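HP1028 (Helicobacter pylori, PDB 4INN) is a lipocalin-family protein that probably binds a small ligand in its beta-barrel, as other lipocalins do. Local coordinates at residues Gly38-Gln43 / Trp152-Asp157; Ser50-Phe55 / Ser68-Ser73. The protein carries 1 engineered substitution. All coordinates share one frame; numbering follows the deposited sequence.

Both contacts belong to one antiparallel barrel, and strands 38-41 and 51-58, one in each contact, are neighbours in its sheet. Interaction 1 pairs strand 38-41 with the end of strand 147-154, far along the chain, whereas interaction 2 lies within a single hairpin nested between the two halves of interaction 1. The first is the more buried: four of its ten touching residues, Tyr40, Trp152 and Leu155 among them, are buried, and aromatic and methyl packing joins the backbone pairing. The second runs out into an exposed turn at Val70 to Gly72, where polar backbone and side-chain bonds take over. They touch directly: Thr42 O and Ser50 OG are 2.8 Å apart, a probable hydrogen bond, and Trp152 packs on Phe55.

Interaction 1. Residues Gly38-Gln43 / Trp152-Asp157; sequences GIYQTQ and WKRLSD
Thr42 rests its methyl on the indole of Trp152: CG2 sits over the centre of the six-membered ring, 3.5 Å from its centroid and 9° off the normal, a CH-pi contact. With OG1 set between the backbone N and the carbonyl carbon (chi1 71°) and CG2 anti to the carbonyl carbon, the methyl faces the indole while OG1 accepts from the backbone N of Ser51 on the adjoining strand, and both branches of the threonine are engaged. Further along, Ile39 CG2 meets Leu155 CD2 at 4.0 Å.

The backbones run antiparallel. Gln41 and Lys153 form a hydrogen-bonded pair, with Gln41 N to Lys153 O at 2.8 Å and the more bent return bond from Lys153 N to Gln41 O at 3.1 Å. Leu155 N adds a nearly straight bond to Ile39 O of 2.9 Å. These bonds join the first and last strands of the eight-stranded antiparallel sheet, and so close the barrel of this lipocalin fold. One water extends the pairing by bridging Ile39 N and Leu155 O; another links Trp152 NE1 to Gln43 O.

Polar side chains divide between the two faces of the sheet. On that of Tyr40 and Arg154, the extended arginine carries its CG past Tyr40 CE1 and brings NH1 to 2.7 Å from Tyr40 OH. The phenol oxygen lies at the edge of the guanidinium, whose plane is 86° from that of the ring. Tyr40 OH and Arg154 NH2 are tied to the carbonyls of Leu36 and Pro37, respectively. On the other face, Gln41 and Lys153 lie alongside each other, joined by a weak bond from Lys153 NZ to Gln41 OE1 (3.4 Å), while Gln41 NE2 bonds to Ser50 OG.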
# COMPACT_ATOMS: atom_id res chain seq x y z
N GLY A 38 -7.66 4.03 5.59
CA GLY A 38 -8.14 2.80 6.13
C GLY A 38 -7.08 1.71 6.02
O GLY A 38 -6.00 1.92 5.52
N ILE A 39 -7.41 0.56 6.55
CA ILE A 39 -6.57 -0.59 6.48
C ILE A 39 -7.22 -1.63 5.54
O ILE A 39 -8.46 -1.83 5.52
CB ILE A 39 -6.33 -1.08 7.89
CG1 ILE A 39 -5.46 -0.06 8.60
CG2 ILE A 39 -5.60 -2.40 7.85
CD1 ILE A 39 -5.25 -0.29 10.09
N TYR A 40 -6.38 -2.24 4.71
CA TYR A 40 -6.85 -3.18 3.73
C TYR A 40 -5.99 -4.41 3.78
O TYR A 40 -4.90 -4.40 4.34
CB TYR A 40 -6.79 -2.58 2.31
CG TYR A 40 -7.59 -1.34 2.13
CD1 TYR A 40 -8.85 -1.37 1.56
CD2 TYR A 40 -7.11 -0.14 2.59
CE1 TYR A 40 -9.61 -0.21 1.45
CE2 TYR A 40 -7.86 1.03 2.48
CZ TYR A 40 -9.09 0.99 1.90
OH TYR A 40 -9.78 2.16 1.81
N GLN A 41 -6.49 -5.47 3.21
CA GLN A 41 -5.72 -6.72 3.14
C GLN A 41 -5.47 -6.99 1.68
O GLN A 41 -6.40 -7.13 0.91
CB GLN A 41 -6.50 -7.89 3.77
CG GLN A 41 -5.71 -9.19 3.72
CD GLN A 41 -6.49 -10.42 4.17
OE1 GLN A 41 -7.49 -10.32 4.87
NE2 GLN A 41 -5.98 -11.60 3.79
N THR A 42 -4.20 -7.05 1.31
CA THR A 42 -3.84 -7.25 -0.09
C THR A 42 -4.09 -8.69 -0.54
O THR A 42 -4.43 -9.57 0.25
CB THR A 42 -2.37 -6.94 -0.33
OG1 THR A 42 -1.58 -7.97 0.27
CG2 THR A 42 -1.98 -5.56 0.23
N GLN A 43 -3.93 -8.91 -1.83
CA GLN A 43 -4.24 -10.17 -2.45
C GLN A 43 -2.94 -10.87 -2.68
O GLN A 43 -2.03 -10.32 -3.24
CB GLN A 43 -4.94 -9.94 -3.80
CG GLN A 43 -5.63 -11.18 -4.35
CD GLN A 43 -6.29 -10.96 -5.71
OE1 GLN A 43 -7.03 -10.02 -5.92
NE2 GLN A 43 -6.03 -11.85 -6.63
N TRP A 152 -8.26 -5.64 -2.95
CA TRP A 152 -7.78 -5.44 -1.59
C TRP A 152 -9.00 -5.18 -0.70
O TRP A 152 -9.70 -4.20 -0.92
CB TRP A 152 -6.87 -4.21 -1.56
CG TRP A 152 -5.54 -4.42 -2.20
CD1 TRP A 152 -5.22 -5.38 -3.09
CD2 TRP A 152 -4.37 -3.63 -2.03
NE1 TRP A 152 -3.91 -5.28 -3.46
CE2 TRP A 152 -3.36 -4.20 -2.83
CE3 TRP A 152 -4.07 -2.51 -1.24
CZ2 TRP A 152 -2.07 -3.70 -2.89
CZ3 TRP A 152 -2.77 -2.00 -1.29
CH2 TRP A 152 -1.78 -2.60 -2.11
N LYS A 153 -9.26 -6.07 0.27
CA LYS A 153 -10.43 -5.95 1.10
C LYS A 153 -10.22 -4.89 2.15
O LYS A 153 -9.20 -4.87 2.81
CB LYS A 153 -10.75 -7.26 1.86
CG LYS A 153 -11.70 -8.21 1.15
CD LYS A 153 -10.99 -9.48 0.68
CE LYS A 153 -10.82 -10.50 1.82
NZ LYS A 153 -9.40 -10.91 2.12
N ARG A 154 -11.23 -4.05 2.35
CA ARG A 154 -11.23 -3.14 3.46
C ARG A 154 -11.55 -3.85 4.76
O ARG A 154 -12.48 -4.64 4.82
CB ARG A 154 -12.23 -2.02 3.25
CG ARG A 154 -11.84 -0.84 4.10
CD ARG A 154 -12.95 0.14 4.22
NE ARG A 154 -12.63 1.10 5.25
CZ ARG A 154 -11.96 2.22 5.07
NH1 ARG A 154 -11.47 2.54 3.87
NH2 ARG A 154 -11.75 3.02 6.10
N LEU A 155 -10.80 -3.56 5.81
CA LEU A 155 -11.12 -4.07 7.13
C LEU A 155 -11.97 -3.08 7.91
O LEU A 155 -11.79 -1.87 7.82
CB LEU A 155 -9.85 -4.32 7.91
CG LEU A 155 -9.22 -5.69 7.77
CD1 LEU A 155 -9.14 -6.16 6.35
CD2 LEU A 155 -7.85 -5.62 8.42
N SER A 156 -12.91 -3.61 8.66
CA SER A 156 -13.70 -2.83 9.58
C SER A 156 -12.86 -2.59 10.85
O SER A 156 -11.86 -3.28 11.07
CB SER A 156 -14.96 -3.60 9.94
OG SER A 156 -14.61 -4.76 10.69
N ASP A 157 -13.30 -1.66 11.69
CA ASP A 157 -12.64 -1.38 12.96
C ASP A 157 -12.67 -2.57 13.89
O ASP A 157 -11.79 -2.71 14.74
CB ASP A 157 -13.27 -0.16 13.64
CG ASP A 157 -13.15 1.11 12.79
OD1 ASP A 157 -12.79 1.03 11.60
OD2 ASP A 157 -13.44 2.21 13.30
O HOH W 1 -10.11 0.39 7.51
O HOH W 2 -7.42 -9.74 -0.33
O HOH W 3 -2.07 -7.67 -4.11

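Interaction 2. Residues Ser50-Phe55 / Ser68-Ser73; sequences SSFVEF and SDVDGS
Val70 CG2 packs against Ser50 CB (3.5 Å) where the antiparallel beta hairpin of strands 51-58 and 61-69 comes to its end away from the connecting turn. Two backbone hydrogen bonds hold the strands here. Phe52 N donates to Ser68 O at 2.8 Å, and the carbonyl points almost straight at the donor (C=O...N 176°). Val70 N reaches Ser50 O at 3.2 Å with an almost straight N-H, but it stands 40° out of the carbonyl plane, off the lone pairs. Between these bonds Ser51 and Asp69 form a non-hydrogen-bonded pair, with Ser51 CB against the carboxylate oxygen Asp69 OD2, which also receives a salt bridge from Lys92.

The apolar part rests on Phe52. With its CG anti to the carbonyl carbon (chi1 -62°), the ring takes Val70 CG2 over one face, 4.2 Å from the centroid and displaced toward the rim, in a CH-pi contact, while Ser68 OG approaches the edge in plane. Phe52 also packs on Leu155, Leu163 and Leu165, which joins the hairpin to the C-terminal part of the chain.

Beyond the strand, Asp69 to Gly72 form a type I beta turn, closed by Gly72 N to Asp69 O. Asp71 then makes an Asx turn: OD1 takes Ser73 N at 3.0 Å nearly along its C-O axis and, on its syn lone pair, the Ser73 OG hydroxyl at 2.7 Å.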
# COMPACT_ATOMS: atom_id res chain seq x y z
N SER A 50 -0.13 -12.07 0.87
CA SER A 50 -1.15 -11.22 1.48
C SER A 50 -0.54 -10.43 2.64
O SER A 50 0.18 -10.98 3.49
CB SER A 50 -2.31 -12.09 1.98
OG SER A 50 -3.46 -11.29 2.17
N SER A 51 -0.77 -9.12 2.66
CA SER A 51 -0.29 -8.29 3.76
C SER A 51 -1.33 -7.27 4.11
O SER A 51 -2.27 -7.05 3.35
CB SER A 51 1.07 -7.64 3.44
OG SER A 51 0.95 -6.63 2.46
N PHE A 52 -1.22 -6.73 5.32
CA PHE A 52 -2.13 -5.68 5.78
C PHE A 52 -1.37 -4.38 5.56
O PHE A 52 -0.18 -4.26 5.94
CB PHE A 52 -2.49 -5.84 7.25
CG PHE A 52 -3.23 -7.13 7.59
CD1 PHE A 52 -4.55 -7.36 7.14
CD2 PHE A 52 -2.64 -8.09 8.44
CE1 PHE A 52 -5.23 -8.52 7.49
CE2 PHE A 52 -3.32 -9.25 8.81
CZ PHE A 52 -4.61 -9.47 8.33
N VAL A 53 -2.06 -3.43 4.92
CA VAL A 53 -1.52 -2.13 4.63
C VAL A 53 -2.45 -1.01 5.01
O VAL A 53 -3.65 -1.19 4.94
CB VAL A 53 -1.26 -1.96 3.13
CG1 VAL A 53 -0.28 -3.02 2.66
CG2 VAL A 53 -2.56 -2.03 2.35
N GLU A 54 -1.90 0.14 5.39
CA GLU A 54 -2.67 1.33 5.70
C GLU A 54 -2.50 2.47 4.71
O GLU A 54 -1.39 2.91 4.48
CB GLU A 54 -2.33 1.87 7.09
CG GLU A 54 -3.11 3.15 7.44
CD GLU A 54 -3.12 3.46 8.92
OE1 GLU A 54 -2.39 2.79 9.70
OE2 GLU A 54 -3.87 4.39 9.33
N PHE A 55 -3.61 2.98 4.19
CA PHE A 55 -3.59 4.17 3.33
C PHE A 55 -3.83 5.41 4.22
O PHE A 55 -4.64 5.34 5.15
CB PHE A 55 -4.68 4.10 2.24
CG PHE A 55 -4.33 3.24 1.07
CD1 PHE A 55 -3.98 3.80 -0.14
CD2 PHE A 55 -4.43 1.86 1.14
CE1 PHE A 55 -3.69 3.03 -1.26
CE2 PHE A 55 -4.14 1.07 0.04
CZ PHE A 55 -3.77 1.66 -1.17
N SER A 68 1.89 -5.53 8.54
CA SER A 68 2.44 -6.88 8.71
C SER A 68 1.84 -7.80 7.66
O SER A 68 0.86 -7.46 6.99
CB SER A 68 2.15 -7.44 10.10
OG SER A 68 0.75 -7.43 10.38
N ASP A 69 2.43 -8.97 7.52
CA ASP A 69 1.90 -10.01 6.68
C ASP A 69 0.80 -10.69 7.43
O ASP A 69 0.79 -10.75 8.64
CB ASP A 69 2.98 -11.04 6.32
CG ASP A 69 4.08 -10.46 5.41
OD1 ASP A 69 5.21 -11.01 5.44
OD2 ASP A 69 3.84 -9.46 4.68
N VAL A 70 -0.13 -11.24 6.67
CA VAL A 70 -1.29 -11.90 7.22
C VAL A 70 -0.91 -13.02 8.17
O VAL A 70 -1.59 -13.23 9.17
CB VAL A 70 -2.15 -12.47 6.09
CG1 VAL A 70 -3.22 -13.39 6.63
CG2 VAL A 70 -2.78 -11.33 5.33
N ASP A 71 0.16 -13.74 7.85
CA ASP A 71 0.57 -14.90 8.63
C ASP A 71 1.42 -14.53 9.86
O ASP A 71 2.08 -15.40 10.42
CB ASP A 71 1.30 -15.90 7.72
CG ASP A 71 2.61 -15.35 7.15
OD1 ASP A 71 3.31 -14.57 7.84
OD2 ASP A 71 2.96 -15.73 6.01
N GLY A 72 1.43 -13.26 10.24
CA GLY A 72 2.14 -12.80 11.43
C GLY A 72 3.66 -12.71 11.35
O GLY A 72 4.30 -12.27 12.30
N SER A 73 4.25 -13.08 10.21
CA SER A 73 5.70 -13.23 10.15
C SER A 73 6.43 -11.91 10.39
O SER A 73 5.84 -10.82 10.34
CB SER A 73 6.15 -13.89 8.85
OG SER A 73 5.64 -13.23 7.72